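PDB 2CG4: regulatory protein AsnC from Escherichia coli, which activates transcription of asnA, regulates transcription of its own gene and represses gidA expression post-transcriptionally, as a DNA-binding member of the Lrp/AsnC family. Local coordinates for residues V68-D81 with I127-V141. The protein carries 1 engineered substitution. Residues are numbered along the deposited sequence; the frame is centred on the assembly and turned at random.
With ASN (asparagine), chain C.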
loop_
_atom_site.group_PDB
_atom_site.type_symbol
_atom_site.label_atom_id
_atom_site.label_comp_id
_atom_site.label_asym_id
_atom_site.label_seq_id
_atom_site.Cartn_x
_atom_site.Cartn_y
_atom_site.Cartn_z
ATOM N N VAL A 68 6.915 22.406 -13.699
ATOM C CA VAL A 68 6.311 21.172 -13.202
ATOM C C VAL A 68 6.618 19.964 -14.092
ATOM O O VAL A 68 5.882 19.657 -15.037
ATOM C CB VAL A 68 4.794 21.307 -13.022
ATOM C CG1 VAL A 68 4.233 20.026 -12.459
ATOM C CG2 VAL A 68 4.485 22.449 -12.091
ATOM N N GLY A 69 7.711 19.286 -13.781
ATOM C CA GLY A 69 7.939 17.947 -14.292
ATOM C C GLY A 69 7.351 16.923 -13.350
ATOM O O GLY A 69 7.224 17.158 -12.145
ATOM N N CYS A 70 6.983 15.776 -13.889
ATOM C CA CYS A 70 6.481 14.722 -13.035
ATOM C C CYS A 70 6.716 13.335 -13.629
ATOM O O CYS A 70 6.974 13.197 -14.820
ATOM C CB CYS A 70 5.014 14.966 -12.717
ATOM S SG CYS A 70 3.961 14.996 -14.146
ATOM N N PHE A 71 6.675 12.321 -12.775
ATOM C CA PHE A 71 6.506 10.947 -13.205
ATOM C C PHE A 71 5.076 10.546 -12.910
ATOM O O PHE A 71 4.511 10.959 -11.895
ATOM C CB PHE A 71 7.464 10.025 -12.459
ATOM C CG PHE A 71 8.912 10.256 -12.796
ATOM C CD1 PHE A 71 9.688 11.120 -12.032
ATOM C CD2 PHE A 71 9.501 9.605 -13.876
ATOM C CE1 PHE A 71 11.031 11.329 -12.349
ATOM C CE2 PHE A 71 10.844 9.807 -14.193
ATOM C CZ PHE A 71 11.607 10.673 -13.430
ATOM N N ILE A 72 4.488 9.766 -13.812
ATOM C CA ILE A 72 3.153 9.237 -13.628
ATOM C C ILE A 72 3.220 7.727 -13.760
ATOM O O ILE A 72 3.802 7.209 -14.711
ATOM C CB ILE A 72 2.181 9.851 -14.657
ATOM C CG1 ILE A 72 2.414 11.366 -14.726
ATOM C CG2 ILE A 72 0.732 9.539 -14.315
ATOM C CD1 ILE A 72 1.471 12.091 -15.597
ATOM N N GLY A 73 2.669 7.018 -12.780
ATOM C CA GLY A 73 2.477 5.581 -12.909
ATOM C C GLY A 73 1.090 5.346 -13.468
ATOM O O GLY A 73 0.107 5.850 -12.942
ATOM N N ILE A 74 1.001 4.607 -14.556
ATOM C CA ILE A 74 -0.298 4.326 -15.156
ATOM C C ILE A 74 -0.746 2.925 -14.761
ATOM O O ILE A 74 0.012 1.971 -14.898
ATOM C CB ILE A 74 -0.257 4.480 -16.681
ATOM C CG1 ILE A 74 -0.247 5.965 -17.059
ATOM C CG2 ILE A 74 -1.441 3.771 -17.332
ATOM C CD1 ILE A 74 1.092 6.461 -17.478
ATOM N N ILE A 75 -1.961 2.821 -14.226
ATOM C CA ILE A 75 -2.595 1.532 -14.020
ATOM C C ILE A 75 -3.706 1.293 -15.054
ATOM O O ILE A 75 -4.632 2.097 -15.201
ATOM C CB ILE A 75 -3.141 1.378 -12.580
ATOM C CG1 ILE A 75 -2.000 1.483 -11.556
ATOM C CG2 ILE A 75 -3.869 0.046 -12.427
ATOM C CD1 ILE A 75 -1.879 2.861 -10.879
ATOM N N LEU A 76 -3.593 0.179 -15.767
ATOM C CA LEU A 76 -4.489 -0.151 -16.857
ATOM C C LEU A 76 -5.590 -1.070 -16.348
ATOM O O LEU A 76 -5.435 -1.711 -15.304
ATOM C CB LEU A 76 -3.714 -0.870 -17.961
ATOM C CG LEU A 76 -2.614 -0.096 -18.677
ATOM C CD1 LEU A 76 -1.951 -0.989 -19.684
ATOM C CD2 LEU A 76 -3.171 1.147 -19.332
ATOM N N LYS A 77 -6.693 -1.150 -17.094
ATOM C CA LYS A 77 -7.858 -1.889 -16.638
ATOM C C LYS A 77 -7.555 -3.358 -16.740
ATOM O O LYS A 77 -8.082 -4.174 -15.982
ATOM C CB LYS A 77 -9.082 -1.543 -17.482
ATOM C CG LYS A 77 -9.718 -0.206 -17.115
ATOM C CD LYS A 77 -10.568 0.307 -18.251
ATOM C CE LYS A 77 -11.149 1.655 -17.913
ATOM N NZ LYS A 77 -11.885 2.231 -19.078
ATOM N N SER A 78 -6.690 -3.682 -17.690
ATOM C CA SER A 78 -6.189 -5.031 -17.856
ATOM C C SER A 78 -4.825 -4.959 -18.541
ATOM O O SER A 78 -4.556 -4.037 -19.308
ATOM C CB SER A 78 -7.191 -5.866 -18.667
ATOM O OG SER A 78 -6.929 -5.815 -20.059
ATOM N N ALA A 79 -3.958 -5.919 -18.243
ATOM C CA ALA A 79 -2.522 -5.774 -18.503
ATOM C C ALA A 79 -2.189 -5.911 -19.974
ATOM O O ALA A 79 -1.219 -5.308 -20.456
ATOM C CB ALA A 79 -1.738 -6.784 -17.698
ATOM N N LYS A 80 -2.988 -6.707 -20.686
ATOM C CA LYS A 80 -2.811 -6.886 -22.133
ATOM C C LYS A 80 -2.944 -5.566 -22.889
ATOM O O LYS A 80 -2.680 -5.501 -24.087
ATOM C CB LYS A 80 -3.803 -7.914 -22.687
ATOM C CG LYS A 80 -5.249 -7.596 -22.379
ATOM C CD LYS A 80 -6.173 -8.110 -23.457
ATOM C CE LYS A 80 -7.507 -7.378 -23.412
ATOM N NZ LYS A 80 -8.246 -7.631 -22.140
ATOM N N ASP A 81 -3.347 -4.521 -22.172
ATOM C CA ASP A 81 -3.713 -3.236 -22.764
ATOM C C ASP A 81 -2.505 -2.333 -23.000
ATOM O O ASP A 81 -2.638 -1.254 -23.574
ATOM C CB ASP A 81 -4.721 -2.513 -21.857
ATOM C CG ASP A 81 -6.146 -3.021 -22.030
ATOM O OD1 ASP A 81 -6.433 -3.683 -23.062
ATOM O OD2 ASP A 81 -6.979 -2.746 -21.130
ATOM N N ILE A 127 -4.308 12.387 -21.082
ATOM C CA ILE A 127 -3.831 11.111 -20.547
ATOM C C ILE A 127 -4.987 10.253 -20.024
ATOM O O ILE A 127 -5.087 9.065 -20.332
ATOM C CB ILE A 127 -2.764 11.316 -19.430
ATOM C CG1 ILE A 127 -1.490 11.936 -20.007
ATOM C CG2 ILE A 127 -2.451 10.000 -18.727
ATOM C CD1 ILE A 127 -0.537 12.484 -18.955
ATOM N N GLN A 128 -5.857 10.868 -19.232
ATOM C CA GLN A 128 -6.907 10.155 -18.513
ATOM C C GLN A 128 -8.077 9.796 -19.428
ATOM O O GLN A 128 -8.937 8.968 -19.076
ATOM C CB GLN A 128 -7.419 11.049 -17.397
ATOM C CG GLN A 128 -7.721 10.350 -16.113
ATOM C CD GLN A 128 -7.216 11.122 -14.906
ATOM O OE1 GLN A 128 -6.367 10.639 -14.165
ATOM N NE2 GLN A 128 -7.742 12.324 -14.705
ATOM N N THR A 129 -8.127 10.449 -20.585
ATOM C CA THR A 129 -9.146 10.147 -21.580
ATOM C C THR A 129 -8.760 8.889 -22.337
ATOM O O THR A 129 -9.609 8.275 -22.965
ATOM C CB THR A 129 -9.371 11.316 -22.577
ATOM O OG1 THR A 129 -8.113 11.780 -23.080
ATOM C CG2 THR A 129 -10.094 12.471 -21.901
ATOM N N ILE A 130 -7.483 8.503 -22.273
ATOM C CA ILE A 130 -7.042 7.240 -22.860
ATOM C C ILE A 130 -7.783 6.081 -22.198
ATOM O O ILE A 130 -7.660 5.841 -20.988
ATOM C CB ILE A 130 -5.521 7.026 -22.730
ATOM C CG1 ILE A 130 -4.755 7.939 -23.693
ATOM C CG2 ILE A 130 -5.154 5.565 -22.986
ATOM C CD1 ILE A 130 -3.274 8.026 -23.385
ATOM N N ASP A 131 -8.540 5.358 -23.015
ATOM C CA ASP A 131 -9.657 4.552 -22.551
ATOM C C ASP A 131 -9.232 3.291 -21.791
ATOM O O ASP A 131 -9.968 2.814 -20.932
ATOM C CB ASP A 131 -10.550 4.195 -23.750
ATOM C CG ASP A 131 -11.341 2.940 -23.526
ATOM O OD1 ASP A 131 -12.424 3.032 -22.900
ATOM O OD2 ASP A 131 -10.877 1.859 -23.963
ATOM N N GLU A 132 -8.048 2.764 -22.108
ATOM C CA GLU A 132 -7.436 1.637 -21.376
ATOM C C GLU A 132 -6.996 1.952 -19.935
ATOM O O GLU A 132 -6.585 1.056 -19.199
ATOM C CB GLU A 132 -6.209 1.104 -22.132
ATOM C CG GLU A 132 -6.504 0.480 -23.496
ATOM C CD GLU A 132 -6.392 1.480 -24.632
ATOM O OE1 GLU A 132 -6.215 1.055 -25.797
ATOM O OE2 GLU A 132 -6.478 2.695 -24.362
ATOM N N ILE A 133 -7.059 3.216 -19.539
ATOM C CA ILE A 133 -6.436 3.647 -18.290
ATOM C C ILE A 133 -7.470 3.655 -17.165
ATOM O O ILE A 133 -8.537 4.269 -17.283
ATOM C CB ILE A 133 -5.765 5.035 -18.451
ATOM C CG1 ILE A 133 -4.387 4.879 -19.095
ATOM C CG2 ILE A 133 -5.645 5.741 -17.131
ATOM C CD1 ILE A 133 -3.834 6.154 -19.708
ATOM N N GLN A 134 -7.164 2.948 -16.082
ATOM C CA GLN A 134 -8.067 2.902 -14.942
ATOM C C GLN A 134 -7.713 3.989 -13.935
ATOM O O GLN A 134 -8.591 4.714 -13.465
ATOM C CB GLN A 134 -8.079 1.512 -14.286
ATOM C CG GLN A 134 -7.715 1.518 -12.816
ATOM C CD GLN A 134 -8.308 0.353 -12.049
ATOM O OE1 GLN A 134 -9.110 0.559 -11.131
ATOM N NE2 GLN A 134 -7.909 -0.879 -12.401
ATOM N N SER A 135 -6.427 4.112 -13.617
ATOM C CA SER A 135 -5.965 5.198 -12.744
ATOM C C SER A 135 -4.577 5.694 -13.121
ATOM O O SER A 135 -3.803 4.979 -13.754
ATOM C CB SER A 135 -5.994 4.767 -11.278
ATOM O OG SER A 135 -5.259 3.571 -11.085
ATOM N N THR A 136 -4.286 6.936 -12.745
ATOM C CA THR A 136 -2.925 7.438 -12.729
ATOM C C THR A 136 -2.478 7.770 -11.307
ATOM O O THR A 136 -3.303 8.012 -10.434
ATOM C CB THR A 136 -2.757 8.678 -13.638
ATOM O OG1 THR A 136 -3.793 9.641 -13.378
ATOM C CG2 THR A 136 -2.776 8.269 -15.086
ATOM N N GLU A 137 -1.176 7.767 -11.073
ATOM C CA GLU A 137 -0.600 8.309 -9.827
ATOM C C GLU A 137 0.602 9.132 -10.209
ATOM O O GLU A 137 1.590 8.581 -10.689
ATOM C CB GLU A 137 -0.138 7.191 -8.911
ATOM C CG GLU A 137 -1.212 6.619 -8.020
ATOM C CD GLU A 137 -0.769 5.331 -7.350
ATOM O OE1 GLU A 137 -1.490 4.319 -7.492
ATOM O OE2 GLU A 137 0.302 5.331 -6.693
ATOM N N THR A 138 0.523 10.447 -10.042
ATOM C CA THR A 138 1.607 11.285 -10.510
ATOM C C THR A 138 2.484 11.806 -9.343
ATOM O O THR A 138 1.958 12.268 -8.322
ATOM C CB THR A 138 1.115 12.387 -11.508
ATOM O OG1 THR A 138 1.142 13.679 -10.909
ATOM C CG2 THR A 138 -0.282 12.104 -11.995
ATOM N N LEU A 139 3.808 11.665 -9.499
ATOM C CA LEU A 139 4.818 12.091 -8.500
ATOM C C LEU A 139 5.497 13.405 -8.918
ATOM O O LEU A 139 6.399 13.410 -9.752
ATOM C CB LEU A 139 5.905 11.025 -8.337
ATOM C CG LEU A 139 5.593 9.663 -7.704
ATOM C CD1 LEU A 139 4.503 8.906 -8.482
ATOM C CD2 LEU A 139 6.869 8.849 -7.650
ATOM N N ILE A 140 5.067 14.516 -8.336
ATOM C CA ILE A 140 5.516 15.815 -8.786
ATOM C C ILE A 140 6.941 16.070 -8.316
ATOM O O ILE A 140 7.274 15.863 -7.136
ATOM C CB ILE A 140 4.557 16.925 -8.314
ATOM C CG1 ILE A 140 3.217 16.786 -9.042
ATOM C CG2 ILE A 140 5.159 18.310 -8.532
ATOM C CD1 ILE A 140 2.553 18.106 -9.378
ATOM N N VAL A 141 7.795 16.488 -9.252
ATOM C CA VAL A 141 9.175 16.814 -8.931
ATOM C C VAL A 141 9.221 18.198 -8.311
ATOM O O VAL A 141 8.714 19.177 -8.875
ATOM C CB VAL A 141 10.123 16.736 -10.169
ATOM C CG1 VAL A 141 11.555 16.945 -9.750
ATOM C CG2 VAL A 141 9.984 15.390 -10.880
HETATM N N ASN C . -4.539 10.537 -8.697
HETATM C CA ASN C . -4.256 11.073 -10.061
HETATM C C ASN C . -2.782 11.214 -10.332
HETATM O O ASN C . -2.009 11.656 -9.473
HETATM C CB ASN C . -4.946 12.408 -10.275
HETATM C CG ASN C . -6.437 12.270 -10.318
HETATM O OD1 ASN C . -6.981 11.524 -11.135
HETATM N ND2 ASN C . -7.114 12.969 -9.426
HETATM O OXT ASN C . -2.356 10.857 -11.423
HETATM O O HOH W 1 9.110 20.281 -11.259
#
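Phe71, Gly73 and Ile75 pair with Leu139, Glu137 and Ser135 as antiparallel hydrogen-bonded pairs, the axes of strands 68-76 and 133-140 running 154° apart in direction. A classic beta bulge interrupts the register: Ile75 O accepts from both Gln134 N (2.8 Å) and Ser135 N (3.1 Å). Beyond it, Lys77 N bonds to Glu132 O, while the extended lysine chain brings NZ 2.7 Å from Asp131 O, nearly in line with that carbonyl. On the face carrying Ile72, Ile74, Thr136 and Thr138, Ile72 lies alongside both threonines: Ile72 CG2, anti to the backbone N, sits 3.7 Å from Thr136 CB, and Ile72 CD1 meets Ile127 CD1 tip to tip at 3.9 Å. Helix 116-127 covers this face, with Leu123 touching both threonines, consistent with the ferredoxin-like alpha/beta sandwich of the Lrp/AsnC ligand-binding domain. Strand 133-140, outermost within the chain, also binds asparagine: Thr138 N donates to ASN O (2.9 Å, 157° at the hydrogen), and a second subunit completes the site with backbone carbonyls of Thr101, Gly103, Tyr105 and Ser106. On the reverse face, Ile75 CB packs 3.4 Å from Ser135 OG, and Ile75 CD1 approaches Glu137 OE1 at 3.7 Å; Glu137 OE2 hydrogen-bonds to Tyr105 OH of its own chain.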